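Side-chain contacts in hypothetical nigD-like protein (Bacteroides caccae, PDB 3QWN), which is of unproven function but, as a NigD-like protein, probably acts as an immunity protein (antitoxin) that protects its bacterial producer: residues T16-T21 / I25-P30; S52-S57 / Y163-L168. One frame throughout, in Å; residues are numbered along the deposited sequence.

Interaction 1 of 2, residues T16-T21 / I25-P30; sequences TVKAGT and IQTLIP
Lys18 O takes two backbone N-H groups at once, from Gln26 N at 2.8 Å and from Thr27 N at 3.3 Å. The shorter bond lies in the carbonyl plane, whereas the longer comes from a donor tilted 27° out of it. Two consecutive residues of 25-30 thus face one residue of 16-21, which defines a classic beta bulge and slips the register by one between Lys18 and Ala19. Away from the bulge the pairing is regular: Lys18 N binds Thr27 O, and Thr16 and Ile29 bond through both of their N-H and C=O groups, the shorter bond being Ile29 N to Thr16 O at 2.7 Å.

Side chains divide between the two faces of the sheet. On the face of Val17 and Leu28, the end of the Ile25 side chain comes in against Val17, CG2 to Val17 CB at 3.7 Å and CD1 to Val17 CG2 at 3.8 Å, and the pair also reaches Leu75 of strand 68-77. On the other, the butyl chain of Lys18 starts alongside Thr27, with CB atoms 3.9 Å apart. Its CG is anti to the carbonyl carbon (chi1 -45°) and the chain runs extended from there, carrying CE over to Ile29 CD1 at 3.5 Å. Water ties the margins: one molecule accepts from Thr16 OG1 and donates to Ile29 O, while another links Gln26 OE1 with Thr21 OG1 at the turn end of the hairpin. The whole is a classic bulge in the antiparallel hairpin of strands 13-19 and 25-30, within the N-terminal region assigned to the OB clan.

Interaction 2 of 2, residues S52-S57 / Y163-L168; sequences SRRVMS and YLSVPL
Ser165 OG has two hydrogen-bond partners: Arg54 NE donates to it across the contact at 3.0 Å, and it also bonds to Asn113 OD1. The arginine bond is nearly straight, 171° at the hydrogen, and the hydroxyl oxygen sits at the edge of the guanidinium group, in its plane. Arg54 arrives there with CG anti to the backbone N (chi1 179°) and a bend at chi2. Its other nitrogens are engaged as well, NH2 with the same Asn113 OD1 and NH1 in a salt bridge with Asp31, so the flat group is fixed in rotation and its buried charge is probably balanced by the aspartate.

Beside this polar cluster, selenomethionine Met56 folds over the ring of Tyr163. Its methyl CE lies above the face, 4.0 Å from the ring centroid, a CH-pi contact, while SE approaches obliquely at 4.4 Å from the same centroid in a Met-aromatic contact. Side chains alone bridge the gap, for Arg54 and Ser165 keep their CA atoms 7.9 Å apart. Strands 52-63 and 158-167 belong to different sheets; around their contact pack Phe14 of strand 13-19, against Arg54, Met56 and Ser165, and Tyr111 of strand 111-120, against Arg54 and Ser165.

Overall arrangement
The two interactions illustrate how a beta protein uses backbone bonds within a sheet and side chains between sheets. Interaction 1 is local and only partly buried, its centre about 18 Å from the centre of the chain, and joins successive strands of one hairpin. Interaction 2 is wholly buried, its centre about 5 Å from that of the chain, and links the N-terminal OB-like region to the C-terminal beta-sandwich region across more than a hundred residues. Strands 13-19 and 52-63 are neighbours in one sheet, where Val17 N lies 2.9 Å from Arg53 O in a probable hydrogen bond. The two contacts thus share a sheet, and strand 52-63 pairs with the hairpin by backbone while its side chains meet the second region.

Interaction 1 of 2, residues T16-T21 / I25-P30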
loop_
_atom_site.group_PDB
_atom_site.type_symbol
_atom_site.label_atom_id
_atom_site.label_comp_id
_atom_site.label_asym_id
_atom_site.label_seq_id
_atom_site.Cartn_x
_atom_site.Cartn_y
_atom_site.Cartn_z
ATOM N N THR A 16 5.065 -7.423 6.943
ATOM C CA THR A 16 5.697 -8.342 6.007
ATOM C C THR A 16 5.683 -9.729 6.674
ATOM O O THR A 16 5.921 -9.837 7.872
ATOM C CB THR A 16 7.094 -7.868 5.593
ATOM O OG1 THR A 16 6.987 -6.559 5.044
ATOM C CG2 THR A 16 7.729 -8.775 4.553
ATOM N N VAL A 17 5.315 -10.755 5.942
ATOM C CA VAL A 17 5.360 -12.126 6.467
ATOM C C VAL A 17 6.308 -12.933 5.594
ATOM O O VAL A 17 6.431 -12.648 4.407
ATOM C CB VAL A 17 3.985 -12.828 6.617
ATOM C CG1 VAL A 17 3.138 -12.162 7.678
ATOM C CG2 VAL A 17 3.236 -12.917 5.283
ATOM N N LYS A 18 6.993 -13.921 6.186
ATOM C CA LYS A 18 7.865 -14.861 5.488
ATOM C C LYS A 18 7.395 -16.256 5.800
ATOM O O LYS A 18 6.941 -16.538 6.925
ATOM C CB LYS A 18 9.356 -14.713 5.864
ATOM C CG LYS A 18 9.862 -13.277 5.918
ATOM C CD LYS A 18 11.379 -13.168 5.837
ATOM C CE LYS A 18 11.729 -11.696 5.664
ATOM N NZ LYS A 18 13.186 -11.398 5.754
ATOM N N ALA A 19 7.473 -17.114 4.773
ATOM C CA ALA A 19 7.191 -18.530 4.790
ATOM C C ALA A 19 8.497 -19.304 4.758
ATOM O O ALA A 19 9.520 -18.816 4.249
ATOM C CB ALA A 19 6.335 -18.915 3.602
ATOM N N GLY A 20 8.446 -20.518 5.289
ATOM C CA GLY A 20 9.564 -21.424 5.268
ATOM C C GLY A 20 9.318 -22.437 4.176
ATOM O O GLY A 20 8.522 -22.194 3.260
ATOM N N THR A 21 9.945 -23.606 4.311
ATOM C CA THR A 21 9.974 -24.626 3.285
ATOM C C THR A 21 8.623 -25.257 2.966
ATOM O O THR A 21 8.469 -25.769 1.843
ATOM C CB THR A 21 11.014 -25.666 3.638
ATOM O OG1 THR A 21 10.642 -26.329 4.846
ATOM C CG2 THR A 21 12.388 -25.036 3.800
ATOM N N ILE A 25 3.612 -19.636 7.625
ATOM C CA ILE A 25 4.192 -18.352 8.029
ATOM C C ILE A 25 5.061 -18.556 9.264
ATOM O O ILE A 25 4.580 -19.014 10.292
ATOM C CB ILE A 25 3.108 -17.263 8.237
ATOM C CG1 ILE A 25 2.175 -17.153 7.009
ATOM C CG2 ILE A 25 3.767 -15.904 8.612
ATOM C CD1 ILE A 25 2.855 -16.633 5.681
ATOM N N GLN A 26 6.339 -18.198 9.157
ATOM C CA GLN A 26 7.310 -18.421 10.220
ATOM C C GLN A 26 7.768 -17.126 10.824
ATOM O O GLN A 26 8.251 -17.126 11.952
ATOM C CB GLN A 26 8.538 -19.194 9.687
ATOM C CG GLN A 26 8.247 -20.392 8.795
ATOM C CD GLN A 26 8.085 -21.717 9.512
ATOM O OE1 GLN A 26 8.721 -22.712 9.130
ATOM N NE2 GLN A 26 7.171 -21.798 10.497
ATOM N N THR A 27 7.648 -16.031 10.069
ATOM C CA THR A 27 8.108 -14.705 10.463
ATOM C C THR A 27 7.118 -13.622 10.094
ATOM O O THR A 27 6.533 -13.661 9.022
ATOM C CB THR A 27 9.439 -14.444 9.779
ATOM O OG1 THR A 27 10.329 -15.419 10.292
ATOM C CG2 THR A 27 9.993 -13.033 10.029
ATOM N N LEU A 28 6.992 -12.626 10.979
ATOM C CA LEU A 28 6.160 -11.452 10.821
ATOM C C LEU A 28 7.057 -10.265 11.127
ATOM O O LEU A 28 7.763 -10.276 12.123
ATOM C CB LEU A 28 4.888 -11.525 11.727
ATOM C CG LEU A 28 3.970 -10.342 11.606
ATOM C CD1 LEU A 28 2.537 -10.740 11.640
ATOM C CD2 LEU A 28 4.300 -9.302 12.608
ATOM N N ILE A 29 7.103 -9.281 10.239
ATOM C CA ILE A 29 7.978 -8.124 10.433
ATOM C C ILE A 29 7.095 -6.898 10.480
ATOM O O ILE A 29 6.576 -6.455 9.447
ATOM C CB ILE A 29 9.143 -7.984 9.421
ATOM C CG1 ILE A 29 9.821 -9.344 9.144
ATOM C CG2 ILE A 29 10.143 -6.944 9.922
ATOM C CD1 ILE A 29 10.630 -9.352 8.005
ATOM N N PRO A 30 6.856 -6.382 11.709
ATOM C CA PRO A 30 6.040 -5.164 11.839
ATOM C C PRO A 30 6.743 -3.982 11.189
ATOM O O PRO A 30 7.950 -4.015 11.003
ATOM C CB PRO A 30 5.923 -4.966 13.359
ATOM C CG PRO A 30 6.452 -6.204 13.988
ATOM C CD PRO A 30 7.418 -6.792 13.016
HETATM O O HOH W 1 7.289 -4.511 7.187
HETATM O O HOH W 2 9.192 -24.969 7.302
#

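Interaction 2 of 2, residues S52-S57 / Y163-L168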
loop_
_atom_site.group_PDB
_atom_site.type_symbol
_atom_site.label_atom_id
_atom_site.label_comp_id
_atom_site.label_asym_id
_atom_site.label_seq_id
_atom_site.Cartn_x
_atom_site.Cartn_y
_atom_site.Cartn_z
ATOM N N SER A 52 8.478 -13.932 0.818
ATOM C CA SER A 52 7.982 -12.818 1.643
ATOM C C SER A 52 6.850 -12.134 0.937
ATOM O O SER A 52 6.879 -11.970 -0.289
ATOM C CB SER A 52 9.071 -11.792 1.933
ATOM O OG SER A 52 10.056 -12.352 2.780
ATOM N N ARG A 53 5.854 -11.735 1.698
ATOM C CA ARG A 53 4.707 -10.991 1.193
ATOM C C ARG A 53 4.386 -9.840 2.109
ATOM O O ARG A 53 4.437 -9.988 3.332
ATOM C CB ARG A 53 3.463 -11.891 1.034
ATOM C CG ARG A 53 3.660 -13.008 0.046
ATOM C CD ARG A 53 2.360 -13.668 -0.342
ATOM N NE ARG A 53 1.675 -12.915 -1.384
ATOM C CZ ARG A 53 1.890 -13.062 -2.684
ATOM N NH1 ARG A 53 2.800 -13.930 -3.123
ATOM N NH2 ARG A 53 1.203 -12.340 -3.558
ATOM N N ARG A 54 4.085 -8.680 1.500
ATOM C CA ARG A 54 3.578 -7.462 2.128
ATOM C C ARG A 54 2.063 -7.704 2.258
ATOM O O ARG A 54 1.401 -7.897 1.235
ATOM C CB ARG A 54 3.941 -6.244 1.262
ATOM C CG ARG A 54 3.459 -4.875 1.749
ATOM C CD ARG A 54 4.275 -4.415 2.909
ATOM N NE ARG A 54 3.953 -3.061 3.369
ATOM C CZ ARG A 54 4.463 -2.535 4.479
ATOM N NH1 ARG A 54 5.286 -3.246 5.241
ATOM N NH2 ARG A 54 4.131 -1.306 4.854
ATOM N N VAL A 55 1.526 -7.771 3.509
ATOM C CA VAL A 55 0.125 -8.119 3.773
ATOM C C VAL A 55 -0.472 -7.255 4.898
ATOM O O VAL A 55 0.255 -6.561 5.601
ATOM C CB VAL A 55 0.018 -9.653 4.178
ATOM C CG1 VAL A 55 0.355 -10.594 3.020
ATOM C CG2 VAL A 55 0.869 -9.982 5.410
HETATM N N MSE A 56 -1.802 -7.372 5.102
HETATM C CA MSE A 56 -2.564 -6.821 6.235
HETATM C C MSE A 56 -2.733 -7.954 7.284
HETATM O O MSE A 56 -2.973 -9.123 6.942
HETATM C CB MSE A 56 -3.927 -6.247 5.806
HETATM C CG MSE A 56 -3.786 -5.082 4.823
HETATM SE SE MSE A 56 -2.633 -3.632 5.505
HETATM C CE MSE A 56 -3.699 -3.115 7.049
ATOM N N SER A 57 -2.573 -7.629 8.556
ATOM C CA SER A 57 -2.687 -8.676 9.562
ATOM C C SER A 57 -3.178 -8.162 10.885
ATOM O O SER A 57 -2.801 -7.074 11.334
ATOM C CB SER A 57 -1.322 -9.343 9.772
ATOM O OG SER A 57 -1.332 -10.427 10.683
ATOM N N TYR A 163 -6.288 -1.330 0.913
ATOM C CA TYR A 163 -4.954 -1.116 1.438
ATOM C C TYR A 163 -3.938 -1.182 0.318
ATOM O O TYR A 163 -3.888 -2.170 -0.392
ATOM C CB TYR A 163 -4.660 -2.177 2.524
ATOM C CG TYR A 163 -5.709 -2.190 3.615
ATOM C CD1 TYR A 163 -5.649 -1.294 4.684
ATOM C CD2 TYR A 163 -6.782 -3.084 3.570
ATOM C CE1 TYR A 163 -6.618 -1.309 5.699
ATOM C CE2 TYR A 163 -7.763 -3.096 4.572
ATOM C CZ TYR A 163 -7.661 -2.229 5.645
ATOM O OH TYR A 163 -8.617 -2.283 6.637
ATOM N N LEU A 164 -3.134 -0.121 0.167
ATOM C CA LEU A 164 -2.081 -0.027 -0.841
ATOM C C LEU A 164 -0.709 0.217 -0.195
ATOM O O LEU A 164 -0.597 0.988 0.739
ATOM C CB LEU A 164 -2.391 1.129 -1.828
ATOM C CG LEU A 164 -3.273 0.816 -3.041
ATOM C CD1 LEU A 164 -4.744 0.599 -2.648
ATOM C CD2 LEU A 164 -3.196 1.918 -4.023
ATOM N N SER A 165 0.331 -0.423 -0.717
ATOM C CA SER A 165 1.716 -0.223 -0.304
ATOM C C SER A 165 2.478 -0.034 -1.584
ATOM O O SER A 165 2.686 -1.005 -2.316
ATOM C CB SER A 165 2.238 -1.401 0.513
ATOM O OG SER A 165 2.181 -1.164 1.909
ATOM N N VAL A 166 2.738 1.226 -1.949
ATOM C CA VAL A 166 3.430 1.564 -3.186
ATOM C C VAL A 166 4.951 1.388 -2.980
ATOM O O VAL A 166 5.535 2.175 -2.221
ATOM C CB VAL A 166 3.093 3.002 -3.687
ATOM C CG1 VAL A 166 3.705 3.248 -5.056
ATOM C CG2 VAL A 166 1.591 3.250 -3.720
ATOM N N PRO A 167 5.615 0.410 -3.668
ATOM C CA PRO A 167 7.088 0.258 -3.516
ATOM C C PRO A 167 7.873 1.462 -4.038
ATOM O O PRO A 167 7.572 1.962 -5.115
ATOM C CB PRO A 167 7.404 -1.001 -4.334
ATOM C CG PRO A 167 6.277 -1.119 -5.305
ATOM C CD PRO A 167 5.061 -0.595 -4.602
ATOM N N LEU A 168 8.878 1.922 -3.278
ATOM C CA LEU A 168 9.663 3.103 -3.651
ATOM C C LEU A 168 11.151 2.783 -3.909
ATOM O O LEU A 168 11.972 3.698 -4.015
ATOM C CB LEU A 168 9.539 4.195 -2.559
ATOM C CG LEU A 168 8.148 4.625 -2.129
ATOM C CD1 LEU A 168 8.226 5.510 -0.888
ATOM C CD2 LEU A 168 7.400 5.300 -3.258
#